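Local coordinates for protein putative hydrogenase (PDB 3LYU) that is probably an oxidoreductase whose full-length form binds a flavin and a [2Fe-2S] cluster, represented here by one alpha/beta domain, at residues Lys20-Gly25 with Glu106-Val111; Lys98-Leu103 with Val127-Val132. One frame throughout, in Å; residues are numbered along the deposited sequence.

Both contacts belong to one parallel alpha/beta domain, and their centres lie about 9 Å apart on the same side of the chain's centre. Contact 1 pairs the neighbouring strands 20-26 and 110-114; contact 2 joins helices 84-104 and 117-130, which precede and follow strand 110-114 in the chain. They touch directly at several points: Trp108 NE1 probably donates a hydrogen bond to Leu102 O at 2.7 Å, and Val111 CG1 packs on Val127 CG1 at 3.4 Å. Ile24 CD1 also meets Val99 CG2 at 3.9 Å, which places helix 84-104 against the sheet. No flavin or cluster atom is among the partners of either contact, so their relation to a cofactor site stays open.

Contact 1 of 2, residues Lys20-Gly25 with Glu106-Val111; sequences KILAIG and EDWDLV
Lys20 and Glu106 form the outer electrostatic pair of this contact: NZ of Lys20 lies 2.7 Å from OE1 of Glu106, on the anti lone pair of that oxygen. The same OE1 is shared with Arg70, so two cations would probably favour an ionised carboxylate. With CG anti to the backbone N (chi1 -169°) and an extended chain beyond it, Lys20 runs across the indole of Trp108. Its CE sits over one face, 3.9 Å from the centroid of the six-membered ring, and NZ adds a cation-pi contact at 4.6 Å from that centroid. Leu22 CB covers the opposite face at 3.9 Å from the same centroid, leaving the benzo ring sandwiched, while Ile21 O approaches its edge. The indole NE1 is bonded to Leu102 O, which fixes the ring at its other end.

Backbone bonding sets the register. Leu22 N donates to Leu110 O at 3.0 Å, and Lys20 O accepts from Asp109 N at 2.9 Å and, weakly, from Leu110 N. Asp109 returns a side-chain bond: its OD2 receives Lys20 N at 2.8 Å, nearly straight at 174°.

Apolar contacts lie on both faces. Ile21 CG2 is near Leu110 CD2 on one; on the other, Val111 CG2 meets Ile24 CD1 at 4.0 Å.

The parallel bridges Ile21-Leu110 and Leu22-Val111 join the central strand 20-26 to its inner neighbour 110-114 in a five-stranded parallel sheet of order 3-2-1-4-5, with helices on both faces, a Rossmann-like layout, consistent with the nucleotide-binding domain of ferredoxin-reductase relatives.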
ATOM      1  N   LYS B  20     -15.681  17.636  12.930  1.00 48.26           N
ATOM      2  CA  LYS B  20     -14.902  18.863  12.843  1.00 47.06           C
ATOM      3  C   LYS B  20     -13.478  18.519  12.436  1.00 42.24           C
ATOM      4  O   LYS B  20     -12.776  17.811  13.149  1.00 42.51           O
ATOM      5  CB  LYS B  20     -14.915  19.592  14.184  1.00 49.46           C
ATOM      6  CG  LYS B  20     -14.352  20.999  14.098  1.00 50.75           C
ATOM      7  CD  LYS B  20     -14.564  21.772  15.382  1.00 52.20           C
ATOM      8  CE  LYS B  20     -14.061  23.197  15.256  1.00 58.92           C
ATOM      9  NZ  LYS B  20     -14.289  23.963  16.512  1.00 60.25           N
ATOM     10  N   ILE B  21     -13.061  19.037  11.282  1.00 40.79           N
ATOM     11  CA  ILE B  21     -11.741  18.739  10.745  1.00 39.35           C
ATOM     12  C   ILE B  21     -10.799  19.939  10.652  1.00 40.98           C
ATOM     13  O   ILE B  21     -11.188  21.029  10.249  1.00 41.87           O
ATOM     14  CB  ILE B  21     -11.852  18.095   9.319  1.00 40.97           C
ATOM     15  CG1 ILE B  21     -12.804  16.891   9.356  1.00 40.48           C
ATOM     16  CG2 ILE B  21     -10.460  17.664   8.826  1.00 36.76           C
ATOM     17  CD1 ILE B  21     -13.175  16.347   7.998  1.00 46.00           C
ATOM     18  N   LEU B  22      -9.551  19.719  11.036  1.00 42.23           N
ATOM     19  CA  LEU B  22      -8.545  20.751  10.959  1.00 36.89           C
ATOM     20  C   LEU B  22      -7.635  20.337   9.808  1.00 35.27           C
ATOM     21  O   LEU B  22      -6.791  19.446   9.959  1.00 29.71           O
ATOM     22  CB  LEU B  22      -7.742  20.822  12.262  1.00 39.46           C
ATOM     23  CG  LEU B  22      -6.514  21.732  12.163  1.00 36.22           C
ATOM     24  CD1 LEU B  22      -6.933  23.129  11.698  1.00 38.87           C
ATOM     25  CD2 LEU B  22      -5.817  21.807  13.492  1.00 38.35           C
ATOM     26  N   ALA B  23      -7.826  20.959   8.653  1.00 36.91           N
ATOM     27  CA  ALA B  23      -7.010  20.654   7.491  1.00 37.84           C
ATOM     28  C   ALA B  23      -5.864  21.673   7.417  1.00 31.74           C
ATOM     29  O   ALA B  23      -6.096  22.860   7.211  1.00 30.71           O
ATOM     30  CB  ALA B  23      -7.865  20.706   6.237  1.00 38.25           C
ATOM     31  N   ILE B  24      -4.632  21.191   7.594  1.00 30.25           N
ATOM     32  CA  ILE B  24      -3.436  22.035   7.579  1.00 32.31           C
ATOM     33  C   ILE B  24      -2.611  21.939   6.290  1.00 35.40           C
ATOM     34  O   ILE B  24      -2.431  20.858   5.726  1.00 32.97           O
ATOM     35  CB  ILE B  24      -2.519  21.678   8.753  1.00 35.08           C
ATOM     36  CG1 ILE B  24      -3.311  21.723  10.048  1.00 31.78           C
ATOM     37  CG2 ILE B  24      -1.370  22.650   8.829  1.00 33.57           C
ATOM     38  CD1 ILE B  24      -2.542  21.237  11.220  1.00 46.00           C
ATOM     39  N   GLY B  25      -2.115  23.081   5.831  1.00 33.72           N
ATOM     40  CA  GLY B  25      -1.308  23.106   4.629  1.00 34.42           C
ATOM     41  C   GLY B  25      -0.121  24.001   4.870  1.00 34.60           C
ATOM     42  O   GLY B  25      -0.282  25.192   5.097  1.00 32.91           O
ATOM     43  N   GLU B 106     -10.542  24.770  21.089  1.00 67.95           N
ATOM     44  CA  GLU B 106     -11.672  23.924  20.716  1.00 67.74           C
ATOM     45  C   GLU B 106     -11.310  22.436  20.608  1.00 67.50           C
ATOM     46  O   GLU B 106     -10.152  22.049  20.803  1.00 67.23           O
ATOM     47  CB  GLU B 106     -12.250  24.431  19.396  1.00 68.92           C
ATOM     48  CG  GLU B 106     -11.173  24.889  18.424  1.00 66.62           C
ATOM     49  CD  GLU B 106     -11.572  26.127  17.644  1.00 68.08           C
ATOM     50  OE1 GLU B 106     -12.558  26.062  16.881  1.00 71.71           O
ATOM     51  OE2 GLU B 106     -10.901  27.168  17.796  1.00 64.88           O
ATOM     52  N   ASP B 107     -12.310  21.606  20.315  1.00 66.34           N
ATOM     53  CA  ASP B 107     -12.094  20.168  20.183  1.00 66.92           C
ATOM     54  C   ASP B 107     -12.299  19.743  18.741  1.00 64.45           C
ATOM     55  O   ASP B 107     -13.179  20.252  18.053  1.00 63.58           O
ATOM     56  CB  ASP B 107     -13.041  19.398  21.100  1.00 70.27           C
ATOM     57  CG  ASP B 107     -12.885  19.799  22.547  1.00 73.10           C
ATOM     58  OD1 ASP B 107     -11.749  19.731  23.060  1.00 67.74           O
ATOM     59  OD2 ASP B 107     -13.894  20.187  23.171  1.00 73.81           O
ATOM     60  N   TRP B 108     -11.479  18.801  18.288  1.00 60.88           N
ATOM     61  CA  TRP B 108     -11.550  18.341  16.912  1.00 57.31           C
ATOM     62  C   TRP B 108     -11.753  16.847  16.818  1.00 54.61           C
ATOM     63  O   TRP B 108     -11.439  16.108  17.748  1.00 56.58           O
ATOM     64  CB  TRP B 108     -10.263  18.725  16.177  1.00 55.05           C
ATOM     65  CG  TRP B 108      -9.918  20.167  16.333  1.00 54.28           C
ATOM     66  CD1 TRP B 108      -9.371  20.769  17.431  1.00 52.82           C
ATOM     67  CD2 TRP B 108     -10.177  21.207  15.393  1.00 51.58           C
ATOM     68  NE1 TRP B 108      -9.279  22.121  17.233  1.00 47.23           N
ATOM     69  CE2 TRP B 108      -9.770  22.418  15.990  1.00 50.51           C
ATOM     70  CE3 TRP B 108     -10.719  21.234  14.099  1.00 48.95           C
ATOM     71  CZ2 TRP B 108      -9.888  23.645  15.342  1.00 48.34           C
ATOM     72  CZ3 TRP B 108     -10.837  22.453  13.454  1.00 48.48           C
ATOM     73  CH2 TRP B 108     -10.424  23.645  14.079  1.00 47.42           C
ATOM     74  N   ASP B 109     -12.271  16.412  15.674  1.00 52.50           N
ATOM     75  CA  ASP B 109     -12.516  15.001  15.425  1.00 50.97           C
ATOM     76  C   ASP B 109     -11.394  14.406  14.590  1.00 49.20           C
ATOM     77  O   ASP B 109     -11.119  13.209  14.667  1.00 50.47           O
ATOM     78  CB  ASP B 109     -13.847  14.828  14.696  1.00 50.78           C
ATOM     79  CG  ASP B 109     -15.035  15.134  15.584  1.00 53.63           C
ATOM     80  OD1 ASP B 109     -15.285  14.353  16.534  1.00 54.91           O
ATOM     81  OD2 ASP B 109     -15.711  16.157  15.339  1.00 49.35           O
ATOM     82  N   LEU B 110     -10.745  15.249  13.796  1.00 49.22           N
ATOM     83  CA  LEU B 110      -9.659  14.795  12.944  1.00 46.30           C
ATOM     84  C   LEU B 110      -8.725  15.926  12.532  1.00 44.87           C
ATOM     85  O   LEU B 110      -9.118  17.091  12.475  1.00 43.82           O
ATOM     86  CB  LEU B 110     -10.218  14.135  11.675  1.00 46.39           C
ATOM     87  CG  LEU B 110      -9.177  13.835  10.587  1.00 47.26           C
ATOM     88  CD1 LEU B 110      -8.297  12.678  11.025  1.00 46.36           C
ATOM     89  CD2 LEU B 110      -9.857  13.510   9.280  1.00 46.82           C
ATOM     90  N   VAL B 111      -7.477  15.565  12.262  1.00 40.34           N
ATOM     91  CA  VAL B 111      -6.490  16.518  11.789  1.00 44.19           C
ATOM     92  C   VAL B 111      -5.807  15.892  10.574  1.00 42.71           C
ATOM     93  O   VAL B 111      -5.434  14.722  10.590  1.00 38.59           O
ATOM     94  CB  VAL B 111      -5.435  16.872  12.869  1.00 42.87           C
ATOM     95  CG1 VAL B 111      -4.798  15.621  13.404  1.00 47.78           C
ATOM     96  CG2 VAL B 111      -4.375  17.797  12.281  1.00 44.74           C
TER

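Contact 2 of 2, residues Lys98-Leu103 with Val127-Val132; sequences KVRELL and VKEYGV
Leu103 and Tyr130 meet where two helices pack side by side in the parallel alpha/beta fold: 84-104 and 117-130, joined in sequence through strand 110-114 as a helix-strand-helix unit. The aliphatic chain lies over a ring face. Leu103 CB is 3.9 Å from the Tyr130 ring centroid and close to the ring normal, a CH-pi geometry, and CD2 reaches CD1 of the ring at 4.0 Å. With its CG anti to the carbonyl carbon (chi1 -65°), Tyr130 carries the ring toward helix 84-104. Leu103 CD2 also approaches Val127 CG2 at 4.3 Å, extending the apolar patch inward, where Val126 and Leu22 adjoin Leu103.

Arg100 reaches the ring at its hydroxyl end and edge. Its chain bends at chi2 and chi3, bringing CD to 3.0 Å from Tyr130 OH, while guanidinium and ring planes stand 49° apart, so the two groups do not stack. NH1 makes a weak but straight hydrogen bond to Tyr130 OH, 3.4 Å long, in the guanidinium plane. Replacing Tyr130 by an alanine would probably open a gap over Leu103 CB and leave Arg100 NH1 without its hydroxyl acceptor, freer to turn.

Glu129 supplies the charge partner on the solvent-facing side, and the evidence again points to a loose grip. The carboxylate is turned 44° from the guanidinium plane rather than aligned for a two-pronged bridge; its OE2 forms a salt bridge with NH1 of Arg100 at 3.4 Å, whose hydrogen bond is weak, while Glu129 CG lies at the guanidinium edge, 3.2 Å from that same NH1.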
ATOM      1  N   LYS B  98       0.300  27.464  16.819  1.00 46.82           N
ATOM      2  CA  LYS B  98      -1.089  27.635  16.391  1.00 46.07           C
ATOM      3  C   LYS B  98      -1.930  26.375  16.559  1.00 44.91           C
ATOM      4  O   LYS B  98      -3.105  26.451  16.920  1.00 45.81           O
ATOM      5  CB  LYS B  98      -1.156  28.099  14.931  1.00 41.52           C
ATOM      6  CG  LYS B  98      -2.005  29.363  14.717  1.00 43.51           C
ATOM      7  CD  LYS B  98      -3.345  29.296  15.450  1.00 38.11           C
ATOM      8  CE  LYS B  98      -4.270  30.433  15.060  1.00 38.40           C
ATOM      9  NZ  LYS B  98      -3.643  31.765  15.262  1.00 42.09           N
ATOM     10  N   VAL B  99      -1.328  25.220  16.288  1.00 48.99           N
ATOM     11  CA  VAL B  99      -2.016  23.937  16.425  1.00 50.62           C
ATOM     12  C   VAL B  99      -2.266  23.658  17.908  1.00 50.17           C
ATOM     13  O   VAL B  99      -3.381  23.342  18.316  1.00 51.73           O
ATOM     14  CB  VAL B  99      -1.168  22.799  15.813  1.00 50.77           C
ATOM     15  CG1 VAL B  99      -1.803  21.443  16.100  1.00 52.04           C
ATOM     16  CG2 VAL B  99      -1.039  23.016  14.312  1.00 55.67           C
ATOM     17  N   ARG B 100      -1.207  23.772  18.702  1.00 51.26           N
ATOM     18  CA  ARG B 100      -1.288  23.582  20.138  1.00 52.25           C
ATOM     19  C   ARG B 100      -2.424  24.462  20.654  1.00 50.80           C
ATOM     20  O   ARG B 100      -3.231  24.048  21.476  1.00 50.48           O
ATOM     21  CB  ARG B 100       0.027  24.023  20.779  1.00 54.17           C
ATOM     22  CG  ARG B 100      -0.012  24.146  22.291  1.00 56.18           C
ATOM     23  CD  ARG B 100       0.045  22.782  22.936  1.00 58.52           C
ATOM     24  NE  ARG B 100       1.350  22.156  22.754  1.00 59.19           N
ATOM     25  CZ  ARG B 100       1.625  20.902  23.096  1.00 62.08           C
ATOM     26  NH1 ARG B 100       0.688  20.130  23.637  1.00 62.90           N
ATOM     27  NH2 ARG B 100       2.846  20.423  22.908  1.00 62.65           N
ATOM     28  N   GLU B 101      -2.470  25.686  20.148  1.00 49.88           N
ATOM     29  CA  GLU B 101      -3.477  26.662  20.530  1.00 53.68           C
ATOM     30  C   GLU B 101      -4.899  26.303  20.089  1.00 53.57           C
ATOM     31  O   GLU B 101      -5.868  26.617  20.780  1.00 57.71           O
ATOM     32  CB  GLU B 101      -3.084  28.024  19.959  1.00 57.48           C
ATOM     33  CG  GLU B 101      -4.227  29.017  19.847  1.00 60.83           C
ATOM     34  CD  GLU B 101      -3.812  30.294  19.134  1.00 63.40           C
ATOM     35  OE1 GLU B 101      -4.702  31.075  18.729  1.00 61.86           O
ATOM     36  OE2 GLU B 101      -2.591  30.518  18.983  1.00 63.62           O
ATOM     37  N   LEU B 102      -5.024  25.657  18.935  1.00 51.17           N
ATOM     38  CA  LEU B 102      -6.328  25.275  18.415  1.00 50.04           C
ATOM     39  C   LEU B 102      -6.862  23.986  19.016  1.00 49.93           C
ATOM     40  O   LEU B 102      -8.064  23.752  19.016  1.00 47.54           O
ATOM     41  CB  LEU B 102      -6.261  25.124  16.901  1.00 50.26           C
ATOM     42  CG  LEU B 102      -6.236  26.402  16.069  1.00 45.58           C
ATOM     43  CD1 LEU B 102      -5.937  26.029  14.624  1.00 49.22           C
ATOM     44  CD2 LEU B 102      -7.572  27.127  16.181  1.00 47.92           C
ATOM     45  N   LEU B 103      -5.965  23.142  19.505  1.00 53.17           N
ATOM     46  CA  LEU B 103      -6.365  21.882  20.112  1.00 55.95           C
ATOM     47  C   LEU B 103      -6.626  22.090  21.594  1.00 60.46           C
ATOM     48  O   LEU B 103      -7.466  21.411  22.190  1.00 61.17           O
ATOM     49  CB  LEU B 103      -5.268  20.832  19.926  1.00 51.56           C
ATOM     50  CG  LEU B 103      -5.247  20.067  18.605  1.00 52.65           C
ATOM     51  CD1 LEU B 103      -5.365  21.030  17.443  1.00 48.48           C
ATOM     52  CD2 LEU B 103      -3.967  19.259  18.524  1.00 50.41           C
ATOM     53  N   VAL B 127      -0.403  16.638  18.145  1.00 54.23           N
ATOM     54  CA  VAL B 127      -1.680  15.957  17.999  1.00 56.60           C
ATOM     55  C   VAL B 127      -1.807  14.718  18.867  1.00 56.47           C
ATOM     56  O   VAL B 127      -2.843  14.512  19.495  1.00 55.84           O
ATOM     57  CB  VAL B 127      -1.934  15.579  16.529  1.00 56.64           C
ATOM     58  CG1 VAL B 127      -3.257  14.889  16.390  1.00 54.56           C
ATOM     59  CG2 VAL B 127      -1.929  16.820  15.683  1.00 55.61           C
ATOM     60  N   LYS B 128      -0.763  13.894  18.902  1.00 58.91           N
ATOM     61  CA  LYS B 128      -0.796  12.679  19.713  1.00 59.38           C
ATOM     62  C   LYS B 128      -0.951  13.103  21.174  1.00 59.94           C
ATOM     63  O   LYS B 128      -1.375  12.327  22.033  1.00 61.32           O
ATOM     64  CB  LYS B 128       0.495  11.871  19.531  1.00 57.30           C
ATOM     65  CG  LYS B 128       1.770  12.628  19.903  1.00 58.47           C
ATOM     66  CD  LYS B 128       2.728  11.770  20.742  1.00 62.95           C
ATOM     67  CE  LYS B 128       3.327  10.606  19.959  1.00 60.91           C
ATOM     68  NZ  LYS B 128       4.519  11.024  19.177  1.00 61.12           N
ATOM     69  N   GLU B 129      -0.621  14.362  21.431  1.00 58.09           N
ATOM     70  CA  GLU B 129      -0.694  14.943  22.761  1.00 61.25           C
ATOM     71  C   GLU B 129      -2.130  15.102  23.254  1.00 60.83           C
ATOM     72  O   GLU B 129      -2.396  14.972  24.447  1.00 60.77           O
ATOM     73  CB  GLU B 129      -0.022  16.315  22.738  1.00 64.20           C
ATOM     74  CG  GLU B 129       0.190  16.959  24.105  1.00 66.69           C
ATOM     75  CD  GLU B 129       1.541  16.610  24.711  1.00 68.69           C
ATOM     76  OE1 GLU B 129       1.845  15.401  24.831  1.00 66.89           O
ATOM     77  OE2 GLU B 129       2.295  17.544  25.062  1.00 69.75           O
ATOM     78  N   TYR B 130      -3.048  15.381  22.329  1.00 59.18           N
ATOM     79  CA  TYR B 130      -4.459  15.602  22.667  1.00 59.68           C
ATOM     80  C   TYR B 130      -5.446  14.472  22.372  1.00 58.03           C
ATOM     81  O   TYR B 130      -6.640  14.609  22.638  1.00 55.30           O
ATOM     82  CB  TYR B 130      -4.955  16.887  21.986  1.00 61.22           C
ATOM     83  CG  TYR B 130      -4.271  18.133  22.501  1.00 61.07           C
ATOM     84  CD1 TYR B 130      -2.909  18.340  22.295  1.00 60.36           C
ATOM     85  CD2 TYR B 130      -4.974  19.074  23.250  1.00 59.32           C
ATOM     86  CE1 TYR B 130      -2.265  19.445  22.826  1.00 58.76           C
ATOM     87  CE2 TYR B 130      -4.341  20.181  23.787  1.00 58.13           C
ATOM     88  CZ  TYR B 130      -2.986  20.360  23.575  1.00 60.99           C
ATOM     89  OH  TYR B 130      -2.352  21.450  24.128  1.00 61.21           O
ATOM     90  N   GLY B 131      -4.956  13.367  21.820  1.00 57.01           N
ATOM     91  CA  GLY B 131      -5.828  12.243  21.517  1.00 57.13           C
ATOM     92  C   GLY B 131      -6.678  12.406  20.267  1.00 56.17           C
ATOM     93  O   GLY B 131      -7.711  11.737  20.122  1.00 55.25           O
ATOM     94  N   VAL B 132      -6.254  13.302  19.371  1.00 54.65           N
ATOM     95  CA  VAL B 132      -6.966  13.544  18.109  1.00 55.13           C
ATOM     96  C   VAL B 132      -6.329  12.710  16.987  1.00 53.95           C
ATOM     97  O   VAL B 132      -5.118  12.743  16.799  1.00 50.39           O
ATOM     98  CB  VAL B 132      -6.922  15.046  17.702  1.00 56.69           C
ATOM     99  CG1 VAL B 132      -7.596  15.238  16.351  1.00 53.53           C
ATOM    100  CG2 VAL B 132      -7.610  15.894  18.759  1.00 58.64           C
TER